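Local coordinates for protein caltubin, EF-hand (PDB 6VAN) that is a calcium-binding protein of the EF-hand family, with loops that hold strontium ions in this crystal, at residues K30-R35 against N81-L86; A46-R51 against G58-V63; M123-D126 against K132-L135. All coordinates share one frame; numbering follows the deposited sequence.

Contact 1 opens first along the chain, on helix 26-34, and does not close until helix 77-87. Nested inside the loop it makes is contact 2, a short closure in which helix 42-52 meets strand 60-61. Contact 3 follows in series, joining the turn after helix 111-122 to strand 132-133. Contacts 1 and 2 share a boundary: the ring of F48 packs on E82, W83 and L86. The same helix 77-87 sends F84 to the backbone of L133 and S134, so it touches both helix 42-52 and the strand end of the last loop. Contacts 2 and 3 lie on opposite sides of the chain's centre, their centres about 29 Å apart.

Contact 1: residues K30-R35 against N81-L86; sequences KNYIRR and NEWFKL
I33 and L86 face each other between two helices, each with its CB turned toward the opposite segment. From its CB, which starts out toward helix 26-34, L86 sends CG to stand anti to the carbonyl carbon (chi1 -69°), and the chain then forks. The CD2 branch reaches across and meets CG2 of I33 at 3.9 Å, the two side chains crossing at about a right angle. The other branch stays beside the indole on its own helix, L86 CD1 lying 4.0 Å from W83 CZ3, and also touches F48 of helix 42-52.

Helix 26-34 leaves the first EF-hand loop, closed by the metal ligand E28, whereas helix 77-87 leads into the loop that begins at the ligand D88. The contact thus joins the exiting helix of one EF-hand to the entering helix of another.

Y32 makes the second touch. With CG anti to the backbone N (chi1 167°), its ring is carried out to meet W15, and the OH of Y32 comes obliquely to the six-membered ring of W83, 3.8 Å from CH2. No hydrogen bond joins the two segments. Behind the tyrosine, its carbonyl oxygen is gripped twice: R35 NH1 donates to Y32 O at 2.9 Å from one face of the carbonyl plane, with an N-H...O angle of 143°, while R35 N makes a longer bond from the opposite face. Next to W83, E82 forms salt bridges with R51 and R52, tying helix 77-87 to helix 42-52.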
loop_
_atom_site.group_PDB
_atom_site.type_symbol
_atom_site.label_atom_id
_atom_site.label_comp_id
_atom_site.label_asym_id
_atom_site.label_seq_id
_atom_site.Cartn_x
_atom_site.Cartn_y
_atom_site.Cartn_z
ATOM N N LYS A 30 -6.307 0.103 -10.311
ATOM C CA LYS A 30 -7.193 -1.037 -9.938
ATOM C C LYS A 30 -6.454 -2.361 -10.098
ATOM O O LYS A 30 -6.481 -3.141 -9.146
ATOM C CB LYS A 30 -8.475 -1.019 -10.764
ATOM C CG LYS A 30 -9.549 -1.936 -10.219
ATOM C CD LYS A 30 -10.895 -1.658 -10.790
ATOM C CE LYS A 30 -11.947 -2.619 -10.293
ATOM N NZ LYS A 30 -13.238 -2.356 -10.969
ATOM N N ASN A 31 -5.793 -2.598 -11.226
ATOM C CA ASN A 31 -5.013 -3.832 -11.490
ATOM C C ASN A 31 -3.882 -3.950 -10.461
ATOM O O ASN A 31 -3.601 -5.077 -10.031
ATOM C CB ASN A 31 -4.569 -3.867 -12.948
ATOM C CG ASN A 31 -5.685 -4.337 -13.856
ATOM O OD1 ASN A 31 -6.823 -4.521 -13.410
ATOM N ND2 ASN A 31 -5.372 -4.548 -15.127
ATOM N N TYR A 32 -3.318 -2.821 -10.043
ATOM C CA TYR A 32 -2.310 -2.750 -8.957
ATOM C C TYR A 32 -2.922 -3.269 -7.643
ATOM O O TYR A 32 -2.439 -4.275 -7.088
ATOM C CB TYR A 32 -1.777 -1.326 -8.845
ATOM C CG TYR A 32 -1.003 -1.075 -7.589
ATOM C CD1 TYR A 32 0.205 -1.703 -7.377
ATOM C CD2 TYR A 32 -1.487 -0.224 -6.609
ATOM C CE1 TYR A 32 0.936 -1.469 -6.228
ATOM C CE2 TYR A 32 -0.773 0.015 -5.447
ATOM C CZ TYR A 32 0.434 -0.627 -5.256
ATOM O OH TYR A 32 1.160 -0.405 -4.123
ATOM N N ILE A 33 -3.982 -2.629 -7.160
ATOM C CA ILE A 33 -4.585 -2.991 -5.842
ATOM C C ILE A 33 -5.197 -4.394 -5.927
ATOM O O ILE A 33 -5.178 -5.103 -4.906
ATOM C CB ILE A 33 -5.591 -1.934 -5.373
ATOM C CG1 ILE A 33 -4.901 -0.577 -5.158
ATOM C CG2 ILE A 33 -6.325 -2.402 -4.126
ATOM C CD1 ILE A 33 -5.834 0.541 -4.805
ATOM N N ARG A 34 -5.701 -4.808 -7.086
ATOM C CA ARG A 34 -6.385 -6.119 -7.237
ATOM C C ARG A 34 -5.426 -7.271 -6.950
ATOM O O ARG A 34 -5.933 -8.331 -6.544
ATOM C CB ARG A 34 -6.945 -6.291 -8.648
ATOM C CG ARG A 34 -8.417 -5.956 -8.756
ATOM C CD ARG A 34 -8.962 -6.279 -10.148
ATOM N NE ARG A 34 -10.412 -6.151 -10.219
ATOM C CZ ARG A 34 -11.125 -6.150 -11.342
ATOM N NH1 ARG A 34 -10.520 -6.265 -12.515
ATOM N NH2 ARG A 34 -12.445 -6.018 -11.287
ATOM N N ARG A 35 -4.123 -7.085 -7.167
ATOM C CA ARG A 35 -3.098 -8.108 -6.856
ATOM C C ARG A 35 -3.312 -8.589 -5.413
ATOM O O ARG A 35 -3.257 -9.791 -5.207
ATOM C CB ARG A 35 -1.684 -7.565 -7.064
ATOM C CG ARG A 35 -1.270 -7.457 -8.528
ATOM C CD ARG A 35 -0.128 -6.484 -8.795
ATOM N NE ARG A 35 1.005 -6.562 -7.859
ATOM C CZ ARG A 35 1.236 -5.725 -6.834
ATOM N NH1 ARG A 35 0.417 -4.718 -6.573
ATOM N NH2 ARG A 35 2.295 -5.907 -6.061
ATOM N N ASN A 81 -3.755 4.486 7.536
ATOM C CA ASN A 81 -5.097 3.877 7.454
ATOM C C ASN A 81 -5.397 3.407 6.032
ATOM O O ASN A 81 -6.105 2.419 5.857
ATOM C CB ASN A 81 -6.131 4.846 7.984
ATOM C CG ASN A 81 -7.442 4.181 8.297
ATOM O OD1 ASN A 81 -7.483 3.027 8.687
ATOM N ND2 ASN A 81 -8.514 4.940 8.191
ATOM N N GLU A 82 -4.926 4.124 5.037
ATOM C CA GLU A 82 -5.174 3.707 3.649
ATOM C C GLU A 82 -4.578 2.316 3.406
ATOM O O GLU A 82 -5.254 1.481 2.877
ATOM C CB GLU A 82 -4.535 4.711 2.707
ATOM C CG GLU A 82 -4.705 4.373 1.238
ATOM C CD GLU A 82 -4.154 5.467 0.338
ATOM O OE1 GLU A 82 -2.928 5.569 0.245
ATOM O OE2 GLU A 82 -4.942 6.203 -0.226
ATOM N N TRP A 83 -3.341 2.085 3.826
ATOM C CA TRP A 83 -2.700 0.753 3.648
ATOM C C TRP A 83 -3.366 -0.273 4.572
ATOM O O TRP A 83 -3.497 -1.418 4.207
ATOM C CB TRP A 83 -1.197 0.848 3.895
ATOM C CG TRP A 83 -0.512 1.732 2.907
ATOM C CD1 TRP A 83 0.123 2.906 3.159
ATOM C CD2 TRP A 83 -0.426 1.526 1.495
ATOM N NE1 TRP A 83 0.565 3.456 2.000
ATOM C CE2 TRP A 83 0.238 2.640 0.959
ATOM C CE3 TRP A 83 -0.887 0.529 0.637
ATOM C CZ2 TRP A 83 0.505 2.743 -0.414
ATOM C CZ3 TRP A 83 -0.622 0.634 -0.712
ATOM C CH2 TRP A 83 0.076 1.719 -1.216
ATOM N N PHE A 84 -3.750 0.143 5.773
ATOM C CA PHE A 84 -4.486 -0.742 6.705
ATOM C C PHE A 84 -5.748 -1.268 5.999
ATOM O O PHE A 84 -5.985 -2.486 5.942
ATOM C CB PHE A 84 -4.840 0.031 7.968
ATOM C CG PHE A 84 -5.550 -0.797 9.017
ATOM C CD1 PHE A 84 -4.849 -1.650 9.844
ATOM C CD2 PHE A 84 -6.937 -0.718 9.164
ATOM C CE1 PHE A 84 -5.509 -2.397 10.813
ATOM C CE2 PHE A 84 -7.585 -1.478 10.128
ATOM C CZ PHE A 84 -6.867 -2.319 10.941
ATOM N N LYS A 85 -6.556 -0.358 5.450
ATOM C CA LYS A 85 -7.833 -0.727 4.805
ATOM C C LYS A 85 -7.568 -1.623 3.600
ATOM O O LYS A 85 -8.355 -2.562 3.362
ATOM C CB LYS A 85 -8.629 0.519 4.446
ATOM C CG LYS A 85 -9.121 1.230 5.690
ATOM C CD LYS A 85 -10.206 2.210 5.447
ATOM C CE LYS A 85 -9.767 3.381 4.623
ATOM N NZ LYS A 85 -10.889 4.346 4.487
ATOM N N LEU A 86 -6.522 -1.366 2.838
ATOM C CA LEU A 86 -6.236 -2.216 1.643
ATOM C C LEU A 86 -5.805 -3.626 2.066
ATOM O O LEU A 86 -5.978 -4.545 1.268
ATOM C CB LEU A 86 -5.184 -1.521 0.782
ATOM C CG LEU A 86 -5.669 -0.255 0.087
ATOM C CD1 LEU A 86 -4.569 0.337 -0.749
ATOM C CD2 LEU A 86 -6.912 -0.505 -0.756
#

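Contact 2: residues A46-R51 against G58-V63; sequences AAFISR and GAIDFV. With SR (strontium ion), chain D.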
loop_
_atom_site.group_PDB
_atom_site.type_symbol
_atom_site.label_atom_id
_atom_site.label_comp_id
_atom_site.label_asym_id
_atom_site.label_seq_id
_atom_site.Cartn_x
_atom_site.Cartn_y
_atom_site.Cartn_z
ATOM N N ALA A 46 -10.696 5.038 -6.460
ATOM C CA ALA A 46 -10.858 6.483 -6.743
ATOM C C ALA A 46 -10.252 7.323 -5.609
ATOM O O ALA A 46 -9.569 8.304 -5.927
ATOM C CB ALA A 46 -12.321 6.792 -6.990
ATOM N N ALA A 47 -10.434 6.931 -4.337
ATOM C CA ALA A 47 -9.976 7.676 -3.139
ATOM C C ALA A 47 -8.434 7.636 -3.037
ATOM O O ALA A 47 -7.824 8.630 -2.560
ATOM C CB ALA A 47 -10.584 7.073 -1.900
ATOM N N PHE A 48 -7.863 6.491 -3.403
ATOM C CA PHE A 48 -6.396 6.272 -3.488
ATOM C C PHE A 48 -5.804 7.303 -4.459
ATOM O O PHE A 48 -4.828 8.010 -4.112
ATOM C CB PHE A 48 -6.116 4.845 -3.930
ATOM C CG PHE A 48 -4.658 4.472 -3.886
ATOM C CD1 PHE A 48 -3.832 4.721 -4.967
ATOM C CD2 PHE A 48 -4.107 3.871 -2.755
ATOM C CE1 PHE A 48 -2.486 4.383 -4.933
ATOM C CE2 PHE A 48 -2.766 3.531 -2.728
ATOM C CZ PHE A 48 -1.961 3.781 -3.818
ATOM N N ILE A 49 -6.413 7.402 -5.641
ATOM C CA ILE A 49 -5.974 8.370 -6.677
ATOM C C ILE A 49 -6.150 9.799 -6.127
ATOM O O ILE A 49 -5.207 10.598 -6.263
ATOM C CB ILE A 49 -6.694 8.106 -8.027
ATOM C CG1 ILE A 49 -6.267 6.776 -8.645
ATOM C CG2 ILE A 49 -6.464 9.291 -8.982
ATOM C CD1 ILE A 49 -7.054 6.329 -9.880
ATOM N N SER A 50 -7.289 10.120 -5.492
ATOM C CA SER A 50 -7.641 11.496 -5.043
ATOM C C SER A 50 -6.634 12.038 -4.016
ATOM O O SER A 50 -6.330 13.225 -4.071
ATOM C CB SER A 50 -9.062 11.574 -4.515
ATOM O OG SER A 50 -9.293 12.813 -3.853
ATOM N N ARG A 51 -6.121 11.207 -3.104
ATOM C CA ARG A 51 -5.157 11.695 -2.081
ATOM C C ARG A 51 -3.860 12.168 -2.764
ATOM O O ARG A 51 -3.147 13.008 -2.152
ATOM C CB ARG A 51 -4.876 10.630 -1.013
ATOM C CG ARG A 51 -5.832 10.700 0.172
ATOM C CD ARG A 51 -5.779 9.470 1.058
ATOM N NE ARG A 51 -4.422 8.999 1.192
ATOM C CZ ARG A 51 -3.479 9.584 1.923
ATOM N NH1 ARG A 51 -2.268 9.059 1.962
ATOM N NH2 ARG A 51 -3.740 10.679 2.627
ATOM N N GLY A 58 -7.537 13.262 -12.440
ATOM C CA GLY A 58 -8.117 11.933 -12.161
ATOM C C GLY A 58 -7.114 10.795 -12.291
ATOM O O GLY A 58 -7.532 9.636 -12.268
ATOM N N ALA A 59 -5.814 11.098 -12.386
ATOM C CA ALA A 59 -4.739 10.113 -12.609
ATOM C C ALA A 59 -3.579 10.431 -11.659
ATOM O O ALA A 59 -3.494 11.598 -11.191
ATOM C CB ALA A 59 -4.287 10.142 -14.040
ATOM N N ILE A 60 -2.773 9.430 -11.328
ATOM C CA ILE A 60 -1.510 9.683 -10.576
ATOM C C ILE A 60 -0.416 9.927 -11.612
ATOM O O ILE A 60 -0.122 9.028 -12.375
ATOM C CB ILE A 60 -1.126 8.535 -9.621
ATOM C CG1 ILE A 60 -2.245 8.224 -8.612
ATOM C CG2 ILE A 60 0.191 8.863 -8.923
ATOM C CD1 ILE A 60 -2.021 6.977 -7.795
ATOM N N ASP A 61 0.148 11.137 -11.603
ATOM C CA ASP A 61 1.211 11.548 -12.538
ATOM C C ASP A 61 2.553 11.238 -11.875
ATOM O O ASP A 61 2.738 11.667 -10.735
ATOM C CB ASP A 61 1.018 13.013 -12.878
ATOM C CG ASP A 61 -0.333 13.247 -13.535
ATOM O OD1 ASP A 61 -0.467 12.866 -14.708
ATOM O OD2 ASP A 61 -1.175 13.867 -12.900
ATOM N N PHE A 62 3.458 10.546 -12.554
ATOM C CA PHE A 62 4.810 10.308 -11.991
ATOM C C PHE A 62 5.394 11.656 -11.562
ATOM O O PHE A 62 5.837 11.795 -10.440
ATOM C CB PHE A 62 5.733 9.592 -12.965
ATOM C CG PHE A 62 7.098 9.369 -12.383
ATOM C CD1 PHE A 62 7.290 8.414 -11.397
ATOM C CD2 PHE A 62 8.169 10.156 -12.756
ATOM C CE1 PHE A 62 8.539 8.247 -10.816
ATOM C CE2 PHE A 62 9.418 9.984 -12.171
ATOM C CZ PHE A 62 9.599 9.016 -11.219
ATOM N N VAL A 63 5.351 12.642 -12.451
ATOM C CA VAL A 63 5.720 14.032 -12.081
ATOM C C VAL A 63 4.502 14.925 -12.287
ATOM O O VAL A 63 3.856 14.847 -13.335
ATOM C CB VAL A 63 6.981 14.506 -12.832
ATOM C CG1 VAL A 63 8.220 13.924 -12.189
ATOM C CG2 VAL A 63 6.961 14.159 -14.294
HETATM SR SR SR D . -2.891 13.913 -11.298
#
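F48 and I60 meet at about a right angle inside an EF-hand, where the entering helix 42-52 packs against the strand end of its own metal loop. The aromatic ring presents its edge: CD1 of I60 comes in near the ring plane and lies 3.9 Å from F48 CE1, almost as close to the neighbouring F48 CD1. I60 gets there by an extended arm, CG1 anti to the carbonyl carbon (chi1 -57°) and CD1 continuing straight out. The next residue after F48, I49, points directly at the loop. Its two branches divide the work, CG1 lying 4.3 Å from CG1 of I60, while the CG2 methyl settles against the backbone, 3.5 Å from G58 O and 3.9 Å from A59 N. V29 of helix 26-34 touches F48, I49 and I60 alike, completing a small apolar core.

I60 also pairs through its backbone with S24, in the short antiparallel sheet that couples two EF-hand loops. The residues before and after it supply metal ligands, one by side chain and one by carbonyl: D61 binds through OD2, its OD1 taking a hydrogen bond from Q23, and the carbonyl oxygen A59 O sits 2.4 Å from the strontium ion.

Contact 3: residues M123-D126 against K132-L135; sequences MSAD and KLSL. With SR (strontium ion), chain F.
D126 OD1 binds the strontium ion at 2.5 Å, and K132 O, the neighbouring ligand from across the contact, is likewise 2.5 Å from the metal. The two oxygens subtend about 81° there; D126 OD1 and K132 O lie only 3.2 Å apart, two acceptors brought together because the same ion draws on both. The other carboxylate oxygen, D126 OD2, accepts a hydrogen bond from the backbone N of G131, which limits rotation of the group. CG of D126 stands anti to its own backbone N (chi1 -178°), which carries OD1 to the metal while CB stays beside L133. Two waters also bind the ion, water 1 at 2.5 Å from the strontium and water 2 farther off, and N128, D130 and E137 supply further oxygen ligands.

Beneath this polar cluster L133 wedges its side chain under the turn. Its CD2 methyl approaches D126 N at 3.6 Å and also packs on A125. Less certain is the touch of M123, a selenomethionine built in two conformers: in one of them its chain bends at chi2 and chi3 and brings CE to L133 CG, at 3.8 Å. V95 pairs with L133 through the backbone, and L141 also touches its side chain. An aspartate opening the loop, a backbone carbonyl ligand and a hydrophobic strand residue right after it are, with the closing glutamate E137, characteristic of an EF-hand loop, here occupied by strontium.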
loop_
_atom_site.group_PDB
_atom_site.type_symbol
_atom_site.label_atom_id
_atom_site.label_comp_id
_atom_site.label_asym_id
_atom_site.label_seq_id
_atom_site.Cartn_x
_atom_site.Cartn_y
_atom_site.Cartn_z
HETATM N N MSE A 123 3.632 -8.785 13.768
HETATM C CA MSE A 123 2.997 -9.267 14.994
HETATM C C MSE A 123 3.701 -8.710 16.228
HETATM O O MSE A 123 3.141 -8.769 17.318
HETATM C CB MSE A 123 2.952 -10.795 15.049
HETATM C CG MSE A 123 1.921 -11.405 14.128
HETATM SE SE MSE A 123 0.066 -10.721 14.356
HETATM C CE MSE A 123 -0.321 -9.598 12.769
ATOM N N SER A 124 4.883 -8.120 16.078
ATOM C CA SER A 124 5.530 -7.460 17.219
ATOM C C SER A 124 4.627 -6.313 17.732
ATOM O O SER A 124 4.798 -5.884 18.918
ATOM C CB SER A 124 6.913 -6.950 16.902
ATOM O OG SER A 124 6.905 -5.785 16.116
ATOM N N ALA A 125 3.706 -5.801 16.902
ATOM C CA ALA A 125 2.735 -4.729 17.255
ATOM C C ALA A 125 1.427 -5.300 17.803
ATOM O O ALA A 125 0.550 -4.505 18.191
ATOM C CB ALA A 125 2.499 -3.838 16.060
ATOM N N ASP A 126 1.278 -6.610 17.906
ATOM C CA ASP A 126 0.031 -7.249 18.376
ATOM C C ASP A 126 0.052 -7.259 19.911
ATOM O O ASP A 126 0.473 -8.281 20.526
ATOM C CB ASP A 126 -0.127 -8.661 17.819
ATOM C CG ASP A 126 -1.401 -9.357 18.226
ATOM O OD1 ASP A 126 -2.280 -8.666 18.757
ATOM O OD2 ASP A 126 -1.520 -10.549 17.967
ATOM N N LYS A 132 -4.118 -10.470 15.398
ATOM C CA LYS A 132 -4.552 -9.474 14.401
ATOM C C LYS A 132 -4.206 -8.088 14.921
ATOM O O LYS A 132 -4.010 -7.908 16.152
ATOM C CB LYS A 132 -6.040 -9.632 14.111
ATOM C CG LYS A 132 -6.949 -9.291 15.269
ATOM C CD LYS A 132 -8.371 -9.781 15.093
ATOM C CE LYS A 132 -9.263 -9.373 16.245
ATOM N NZ LYS A 132 -10.632 -9.933 16.090
ATOM N N LEU A 133 -4.115 -7.146 13.997
ATOM C CA LEU A 133 -3.800 -5.738 14.354
ATOM C C LEU A 133 -5.018 -4.853 14.147
ATOM O O LEU A 133 -5.639 -4.893 13.089
ATOM C CB LEU A 133 -2.652 -5.220 13.504
ATOM C CG LEU A 133 -1.359 -6.031 13.550
ATOM C CD1 LEU A 133 -0.311 -5.408 12.648
ATOM C CD2 LEU A 133 -0.828 -6.229 14.959
ATOM N N SER A 134 -5.271 -4.012 15.136
ATOM C CA SER A 134 -6.150 -2.841 14.974
ATOM C C SER A 134 -5.383 -1.750 14.249
ATOM O O SER A 134 -4.131 -1.829 14.154
ATOM C CB SER A 134 -6.574 -2.346 16.311
ATOM O OG SER A 134 -5.449 -1.894 17.018
ATOM N N LEU A 135 -6.060 -0.680 13.836
ATOM C CA LEU A 135 -5.353 0.465 13.248
ATOM C C LEU A 135 -4.339 0.988 14.257
ATOM O O LEU A 135 -3.222 1.380 13.874
ATOM C CB LEU A 135 -6.345 1.553 12.846
ATOM C CG LEU A 135 -5.728 2.836 12.317
ATOM C CD1 LEU A 135 -4.921 2.622 11.037
ATOM C CD2 LEU A 135 -6.811 3.873 12.114
HETATM SR SR SR F . -4.274 -7.194 18.484
HETATM O O HOH W 1 -6.727 -6.746 18.112
HETATM O O HOH W 2 -5.817 -5.253 19.920
#